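Local coordinates for lectin (Pleurotus ostreatus, PDB 6T0Q), which binds calcium ions and N-acetylgalactosamine, and probably recognises galactose-type sugars more widely, at residues T145-P157 / T165-G177. Numbering follows the deposited sequence.
Sequences TDESWKTLRAAPP and TNDSNWPSAAVQG
Lys-150 and Ser-172 meet in a single antiparallel beta bridge, a worked example of how a lone bridge can join a loop to the edge of a sheet. They form the non-hydrogen-bonded pair, flanked by two backbone bonds: Ala-173 N reaches Trp-149 O at 2.8 Å, almost perfectly straight (178°), and Thr-151 N reaches Pro-171 O at 3.0 Å. On its other side, the short strand 150-151 is held by strand 51-60, with Lys-150 bonded to the backbone of Arg-56 and Thr-151 OG1 to Pro-54 O.

The lysine then grips the type I turn from Asp-167 to Trp-170. Bends at chi2 (-48°) and chi4 (66°) fold its chain back, placing NZ 2.9 Å from Trp-170 O and 3.1 Å from Asp-167 O. The latter carbonyl also accepts Trp-170 N, so it serves two donors. A water takes a third bond from NZ and donates to Asp-167 OD1, while OD2 forms a salt bridge with Arg-56; these positive neighbours would be expected to favour an ionised carboxylate.

Trp-170 is sandwiched: Leu-152 CD2 lies 3.6 Å from the centroid of its five-membered ring, a CH-pi contact, and Asp-167 CB covers the opposite face nearer the rim. Beyond the bridge, a water donates to Glu-147 O and lies 2.8 Å from Ser-172 OG.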
ATOM      1  N   THR A 145     -23.660  -9.926 -27.690  1.00 21.91           N
ATOM      2  CA  THR A 145     -23.331 -10.225 -29.078  1.00 22.96           C
ATOM      3  C   THR A 145     -24.609 -10.208 -29.915  1.00 22.14           C
ATOM      4  O   THR A 145     -25.621 -10.799 -29.524  1.00 19.87           O
ATOM      5  CB  THR A 145     -22.664 -11.600 -29.177  1.00 19.69           C
ATOM      6  OG1 THR A 145     -23.376 -12.522 -28.344  1.00 19.67           O
ATOM      7  CG2 THR A 145     -21.207 -11.537 -28.721  1.00 17.48           C
ATOM      8  N   ASP A 146     -24.564  -9.533 -31.063  1.00 20.72           N
ATOM      9  CA  ASP A 146     -25.678  -9.551 -32.008  1.00 22.73           C
ATOM     10  C   ASP A 146     -25.181  -9.036 -33.358  1.00 24.66           C
ATOM     11  O   ASP A 146     -23.971  -8.913 -33.585  1.00 18.57           O
ATOM     12  CB  ASP A 146     -26.875  -8.743 -31.471  1.00 17.61           C
ATOM     13  CG  ASP A 146     -26.557  -7.267 -31.245  1.00 24.72           C
ATOM     14  OD1 ASP A 146     -25.548  -6.737 -31.764  1.00 25.22           O
ATOM     15  OD2 ASP A 146     -27.355  -6.625 -30.528  1.00 27.21           O
ATOM     16  N   GLU A 147     -26.124  -8.720 -34.256  1.00 22.63           N
ATOM     17  CA  GLU A 147     -25.781  -8.302 -35.612  1.00 23.27           C
ATOM     18  C   GLU A 147     -25.129  -6.924 -35.668  1.00 24.71           C
ATOM     19  O   GLU A 147     -24.690  -6.514 -36.750  1.00 27.18           O
ATOM     20  CB  GLU A 147     -27.034  -8.318 -36.510  1.00 20.38           C
ATOM     21  CG  GLU A 147     -28.043  -7.185 -36.256  1.00 27.08           C
ATOM     22  CD  GLU A 147     -28.905  -7.409 -35.015  1.00 33.01           C
ATOM     23  OE1 GLU A 147     -28.718  -8.427 -34.313  1.00 28.02           O
ATOM     24  OE2 GLU A 147     -29.779  -6.558 -34.736  1.00 33.56           O
ATOM     25  N   SER A 148     -25.041  -6.200 -34.549  1.00 19.55           N
ATOM     26  CA  SER A 148     -24.302  -4.940 -34.568  1.00 27.46           C
ATOM     27  C   SER A 148     -22.799  -5.145 -34.412  1.00 27.54           C
ATOM     28  O   SER A 148     -22.040  -4.193 -34.594  1.00 26.03           O
ATOM     29  CB  SER A 148     -24.816  -3.988 -33.476  1.00 28.18           C
ATOM     30  OG  SER A 148     -24.507  -4.481 -32.179  1.00 26.93           O
ATOM     31  N   TRP A 149     -22.351  -6.355 -34.083  1.00 21.78           N
ATOM     32  CA  TRP A 149     -20.924  -6.632 -34.038  1.00 20.70           C
ATOM     33  C   TRP A 149     -20.375  -6.735 -35.458  1.00 22.69           C
ATOM     34  O   TRP A 149     -21.099  -7.065 -36.399  1.00 24.07           O
ATOM     35  CB  TRP A 149     -20.663  -7.929 -33.263  1.00 19.54           C
ATOM     36  CG  TRP A 149     -20.863  -7.769 -31.772  1.00 22.13           C
ATOM     37  CD1 TRP A 149     -21.963  -7.263 -31.136  1.00 23.31           C
ATOM     38  CD2 TRP A 149     -19.925  -8.110 -30.739  1.00 20.73           C
ATOM     39  NE1 TRP A 149     -21.768  -7.267 -29.773  1.00 21.22           N
ATOM     40  CE2 TRP A 149     -20.525  -7.780 -29.503  1.00 20.96           C
ATOM     41  CE3 TRP A 149     -18.627  -8.641 -30.742  1.00 21.15           C
ATOM     42  CZ2 TRP A 149     -19.878  -7.978 -28.279  1.00 20.57           C
ATOM     43  CZ3 TRP A 149     -17.981  -8.837 -29.519  1.00 23.23           C
ATOM     44  CH2 TRP A 149     -18.612  -8.514 -28.308  1.00 21.49           C
ATOM     45  N   LYS A 150     -19.087  -6.429 -35.613  1.00 18.37           N
ATOM     46  CA  LYS A 150     -18.408  -6.566 -36.894  1.00 24.25           C
ATOM     47  C   LYS A 150     -17.608  -7.864 -36.932  1.00 27.16           C
ATOM     48  O   LYS A 150     -17.130  -8.349 -35.905  1.00 22.82           O
ATOM     49  CB  LYS A 150     -17.478  -5.372 -37.153  1.00 22.26           C
ATOM     50  CG  LYS A 150     -18.211  -4.035 -37.372  1.00 25.35           C
ATOM     51  CD  LYS A 150     -19.347  -4.189 -38.379  1.00 29.43           C
ATOM     52  CE  LYS A 150     -19.825  -2.827 -38.925  1.00 37.51           C
ATOM     53  NZ  LYS A 150     -18.788  -2.121 -39.747  1.00 33.55           N
ATOM     54  N   THR A 151     -17.460  -8.421 -38.133  1.00 23.56           N
ATOM     55  CA  THR A 151     -16.687  -9.640 -38.321  1.00 21.48           C
ATOM     56  C   THR A 151     -15.964  -9.567 -39.661  1.00 26.87           C
ATOM     57  O   THR A 151     -16.038  -8.561 -40.376  1.00 27.99           O
ATOM     58  CB  THR A 151     -17.588 -10.884 -38.237  1.00 23.21           C
ATOM     59  OG1 THR A 151     -16.779 -12.067 -38.229  1.00 23.54           O
ATOM     60  CG2 THR A 151     -18.532 -10.950 -39.421  1.00 23.03           C
ATOM     61  N   LEU A 152     -15.250 -10.643 -39.998  1.00 24.87           N
ATOM     62  CA  LEU A 152     -14.666 -10.811 -41.325  1.00 30.77           C
ATOM     63  C   LEU A 152     -14.831 -12.258 -41.758  1.00 30.73           C
ATOM     64  O   LEU A 152     -14.822 -13.167 -40.929  1.00 26.75           O
ATOM     65  CB  LEU A 152     -13.169 -10.465 -41.367  1.00 29.06           C
ATOM     66  CG  LEU A 152     -12.675  -9.033 -41.183  1.00 31.15           C
ATOM     67  CD1 LEU A 152     -11.155  -9.051 -41.179  1.00 30.06           C
ATOM     68  CD2 LEU A 152     -13.193  -8.125 -42.281  1.00 31.12           C
ATOM     69  N   ARG A 153     -14.962 -12.469 -43.065  1.00 26.95           N
ATOM     70  CA  ARG A 153     -14.958 -13.823 -43.617  1.00 27.71           C
ATOM     71  C   ARG A 153     -13.538 -14.300 -43.881  1.00 29.83           C
ATOM     72  O   ARG A 153     -13.210 -14.737 -44.982  1.00 32.99           O
ATOM     73  CB  ARG A 153     -15.784 -13.877 -44.898  1.00 28.85           C
ATOM     74  CG  ARG A 153     -17.234 -13.497 -44.734  1.00 29.70           C
ATOM     75  CD  ARG A 153     -18.007 -13.765 -46.021  1.00 30.69           C
ATOM     76  NE  ARG A 153     -19.430 -13.510 -45.861  1.00 34.42           N
ATOM     77  CZ  ARG A 153     -20.383 -14.222 -46.453  1.00 37.55           C
ATOM     78  NH1 ARG A 153     -20.064 -15.240 -47.241  1.00 37.31           N
ATOM     79  NH2 ARG A 153     -21.655 -13.916 -46.255  1.00 36.81           N
ATOM     80  N   ALA A 154     -12.686 -14.217 -42.865  1.00 27.39           N
ATOM     81  CA  ALA A 154     -11.268 -14.521 -43.000  1.00 28.08           C
ATOM     82  C   ALA A 154     -10.691 -14.639 -41.599  1.00 31.10           C
ATOM     83  O   ALA A 154     -11.320 -14.233 -40.617  1.00 30.84           O
ATOM     84  CB  ALA A 154     -10.541 -13.444 -43.819  1.00 34.89           C
ATOM     85  N   ALA A 155      -9.495 -15.218 -41.511  1.00 28.05           N
ATOM     86  CA  ALA A 155      -8.827 -15.338 -40.227  1.00 30.65           C
ATOM     87  C   ALA A 155      -8.649 -13.954 -39.600  1.00 29.96           C
ATOM     88  O   ALA A 155      -8.565 -12.950 -40.311  1.00 31.19           O
ATOM     89  CB  ALA A 155      -7.470 -16.020 -40.390  1.00 36.62           C
ATOM     90  N   PRO A 156      -8.617 -13.864 -38.273  1.00 28.93           N
ATOM     91  CA  PRO A 156      -8.451 -12.557 -37.622  1.00 31.62           C
ATOM     92  C   PRO A 156      -7.156 -11.896 -38.061  1.00 35.53           C
ATOM     93  O   PRO A 156      -6.078 -12.495 -37.937  1.00 36.16           O
ATOM     94  CB  PRO A 156      -8.413 -12.910 -36.129  1.00 31.82           C
ATOM     95  CG  PRO A 156      -9.148 -14.216 -36.036  1.00 31.03           C
ATOM     96  CD  PRO A 156      -8.786 -14.952 -37.298  1.00 27.44           C
ATOM     97  N   PRO A 157      -7.215 -10.669 -38.579  1.00 34.34           N
ATOM     98  CA  PRO A 157      -5.979  -9.971 -38.949  1.00 35.36           C
ATOM     99  C   PRO A 157      -5.103  -9.754 -37.730  1.00 39.96           C
ATOM    100  O   PRO A 157      -5.558  -9.809 -36.584  1.00 31.74           O
ATOM    101  CB  PRO A 157      -6.469  -8.634 -39.520  1.00 35.26           C
ATOM    102  CG  PRO A 157      -7.913  -8.828 -39.809  1.00 34.19           C
ATOM    103  CD  PRO A 157      -8.409  -9.849 -38.834  1.00 31.79           C
ATOM    104  N   THR A 165      -7.093  -0.813 -34.786  1.00 37.17           N
ATOM    105  CA  THR A 165      -7.653  -1.407 -35.992  1.00 35.89           C
ATOM    106  C   THR A 165      -9.013  -0.787 -36.296  1.00 36.97           C
ATOM    107  O   THR A 165      -9.870  -0.679 -35.412  1.00 39.15           O
ATOM    108  CB  THR A 165      -7.772  -2.922 -35.838  1.00 38.62           C
ATOM    109  OG1 THR A 165      -6.459  -3.495 -35.818  1.00 42.46           O
ATOM    110  CG2 THR A 165      -8.572  -3.530 -36.986  1.00 38.35           C
ATOM    111  N   ASN A 166      -9.202  -0.372 -37.545  1.00 34.49           N
ATOM    112  CA  ASN A 166     -10.438   0.258 -37.997  1.00 37.68           C
ATOM    113  C   ASN A 166     -11.355  -0.819 -38.575  1.00 37.73           C
ATOM    114  O   ASN A 166     -10.988  -1.489 -39.546  1.00 43.40           O
ATOM    115  CB  ASN A 166     -10.116   1.326 -39.050  1.00 43.10           C
ATOM    116  CG  ASN A 166     -11.300   2.227 -39.375  1.00 51.80           C
ATOM    117  OD1 ASN A 166     -12.454   1.875 -39.137  1.00 49.15           O
ATOM    118  ND2 ASN A 166     -11.011   3.402 -39.939  1.00 59.17           N
ATOM    119  N   ASP A 167     -12.546  -0.982 -37.989  1.00 34.21           N
ATOM    120  CA  ASP A 167     -13.497  -1.985 -38.458  1.00 36.27           C
ATOM    121  C   ASP A 167     -14.676  -1.368 -39.205  1.00 34.50           C
ATOM    122  O   ASP A 167     -15.686  -2.043 -39.432  1.00 31.47           O
ATOM    123  CB  ASP A 167     -13.977  -2.864 -37.289  1.00 34.17           C
ATOM    124  CG  ASP A 167     -14.774  -2.095 -36.230  1.00 36.62           C
ATOM    125  OD1 ASP A 167     -15.259  -0.975 -36.496  1.00 33.66           O
ATOM    126  OD2 ASP A 167     -14.928  -2.632 -35.108  1.00 36.15           O
ATOM    127  N   SER A 168     -14.559  -0.097 -39.611  1.00 36.63           N
ATOM    128  CA  SER A 168     -15.689   0.605 -40.213  1.00 40.59           C
ATOM    129  C   SER A 168     -16.182  -0.078 -41.482  1.00 37.67           C
ATOM    130  O   SER A 168     -17.387  -0.064 -41.762  1.00 38.53           O
ATOM    131  CB  SER A 168     -15.304   2.057 -40.511  1.00 46.05           C
ATOM    132  OG  SER A 168     -14.119   2.099 -41.290  1.00 52.72           O
ATOM    133  N   ASN A 169     -15.280  -0.684 -42.256  1.00 33.48           N
ATOM    134  CA  ASN A 169     -15.664  -1.361 -43.488  1.00 39.94           C
ATOM    135  C   ASN A 169     -15.863  -2.863 -43.317  1.00 35.70           C
ATOM    136  O   ASN A 169     -16.137  -3.547 -44.306  1.00 31.76           O
ATOM    137  CB  ASN A 169     -14.624  -1.097 -44.582  1.00 47.33           C
ATOM    138  CG  ASN A 169     -14.655   0.343 -45.072  1.00 62.22           C
ATOM    139  OD1 ASN A 169     -15.726   0.936 -45.244  1.00 63.79           O
ATOM    140  ND2 ASN A 169     -13.478   0.918 -45.290  1.00 66.37           N
ATOM    141  N   TRP A 170     -15.740  -3.389 -42.099  1.00 32.13           N
ATOM    142  CA  TRP A 170     -16.041  -4.797 -41.868  1.00 28.37           C
ATOM    143  C   TRP A 170     -17.538  -5.057 -42.028  1.00 28.48           C
ATOM    144  O   TRP A 170     -18.363  -4.214 -41.670  1.00 26.26           O
ATOM    145  CB  TRP A 170     -15.630  -5.225 -40.462  1.00 24.70           C
ATOM    146  CG  TRP A 170     -14.168  -5.309 -40.197  1.00 27.21           C
ATOM    147  CD1 TRP A 170     -13.166  -4.661 -40.862  1.00 34.93           C
ATOM    148  CD2 TRP A 170     -13.537  -6.088 -39.171  1.00 28.51           C
ATOM    149  NE1 TRP A 170     -11.947  -4.995 -40.309  1.00 32.51           N
ATOM    150  CE2 TRP A 170     -12.151  -5.867 -39.271  1.00 29.40           C
ATOM    151  CE3 TRP A 170     -14.014  -6.954 -38.174  1.00 29.43           C
ATOM    152  CZ2 TRP A 170     -11.233  -6.479 -38.415  1.00 29.87           C
ATOM    153  CZ3 TRP A 170     -13.101  -7.565 -37.324  1.00 28.43           C
ATOM    154  CH2 TRP A 170     -11.725  -7.322 -37.450  1.00 32.63           C
ATOM    155  N   PRO A 171     -17.919  -6.237 -42.514  1.00 28.44           N
ATOM    156  CA  PRO A 171     -19.343  -6.585 -42.558  1.00 30.35           C
ATOM    157  C   PRO A 171     -19.886  -6.877 -41.163  1.00 23.22           C
ATOM    158  O   PRO A 171     -19.140  -7.107 -40.209  1.00 23.20           O
ATOM    159  CB  PRO A 171     -19.371  -7.838 -43.439  1.00 31.14           C
ATOM    160  CG  PRO A 171     -18.037  -8.478 -43.191  1.00 32.57           C
ATOM    161  CD  PRO A 171     -17.070  -7.313 -43.057  1.00 30.98           C
ATOM    162  N   SER A 172     -21.215  -6.853 -41.066  1.00 24.86           N
ATOM    163  CA  SER A 172     -21.917  -7.182 -39.830  1.00 31.67           C
ATOM    164  C   SER A 172     -21.871  -8.680 -39.550  1.00 27.47           C
ATOM    165  O   SER A 172     -21.999  -9.502 -40.463  1.00 25.71           O
ATOM    166  CB  SER A 172     -23.378  -6.745 -39.919  1.00 33.46           C
ATOM    167  OG  SER A 172     -23.492  -5.388 -40.270  1.00 36.70           O
ATOM    168  N   ALA A 173     -21.713  -9.034 -38.277  1.00 19.73           N
ATOM    169  CA  ALA A 173     -21.877 -10.425 -37.871  1.00 19.29           C
ATOM    170  C   ALA A 173     -23.285 -10.917 -38.213  1.00 22.56           C
ATOM    171  O   ALA A 173     -24.237 -10.133 -38.296  1.00 20.60           O
ATOM    172  CB  ALA A 173     -21.608 -10.572 -36.363  1.00 15.22           C
ATOM    173  N   ALA A 174     -23.425 -12.227 -38.417  1.00 21.82           N
ATOM    174  CA  ALA A 174     -24.711 -12.827 -38.759  1.00 19.95           C
ATOM    175  C   ALA A 174     -25.214 -13.663 -37.586  1.00 20.31           C
ATOM    176  O   ALA A 174     -24.508 -14.560 -37.104  1.00 18.80           O
ATOM    177  CB  ALA A 174     -24.614 -13.684 -40.026  1.00 21.27           C
ATOM    178  N   VAL A 175     -26.435 -13.367 -37.136  1.00 19.33           N
ATOM    179  CA  VAL A 175     -27.019 -14.055 -35.989  1.00 19.47           C
ATOM    180  C   VAL A 175     -27.276 -15.513 -36.345  1.00 22.05           C
ATOM    181  O   VAL A 175     -27.905 -15.819 -37.367  1.00 20.91           O
ATOM    182  CB  VAL A 175     -28.307 -13.347 -35.541  1.00 22.91           C
ATOM    183  CG1 VAL A 175     -29.076 -14.201 -34.518  1.00 19.45           C
ATOM    184  CG2 VAL A 175     -27.976 -11.960 -34.963  1.00 19.58           C
ATOM    185  N   GLN A 176     -26.770 -16.425 -35.506  1.00 18.58           N
ATOM    186  CA  GLN A 176     -26.962 -17.863 -35.679  1.00 17.61           C
ATOM    187  C   GLN A 176     -28.116 -18.427 -34.861  1.00 20.99           C
ATOM    188  O   GLN A 176     -28.530 -19.567 -35.109  1.00 22.77           O
ATOM    189  CB  GLN A 176     -25.686 -18.626 -35.288  1.00 15.79           C
ATOM    190  CG  GLN A 176     -24.464 -18.215 -36.109  1.00 17.02           C
ATOM    191  CD  GLN A 176     -24.672 -18.486 -37.580  1.00 19.01           C
ATOM    192  OE1 GLN A 176     -24.825 -19.643 -37.986  1.00 21.82           O
ATOM    193  NE2 GLN A 176     -24.699 -17.423 -38.387  1.00 19.61           N
ATOM    194  N   GLY A 177     -28.618 -17.681 -33.888  1.00 22.68           N
ATOM    195  CA  GLY A 177     -29.701 -18.160 -33.048  1.00 22.45           C
ATOM    196  C   GLY A 177     -29.819 -17.284 -31.821  1.00 21.05           C
ATOM    197  O   GLY A 177     -29.004 -16.389 -31.582  1.00 19.69           O
TER
HETATM  198  O   HOH W   1     -22.725  -4.291 -37.829  1.00 41.03           O
HETATM  199  O   HOH W   2     -26.310  -4.794 -38.390  1.00 42.66           O
HETATM  200  O   HOH W   3     -17.950  -0.545 -37.462  1.00 39.48           O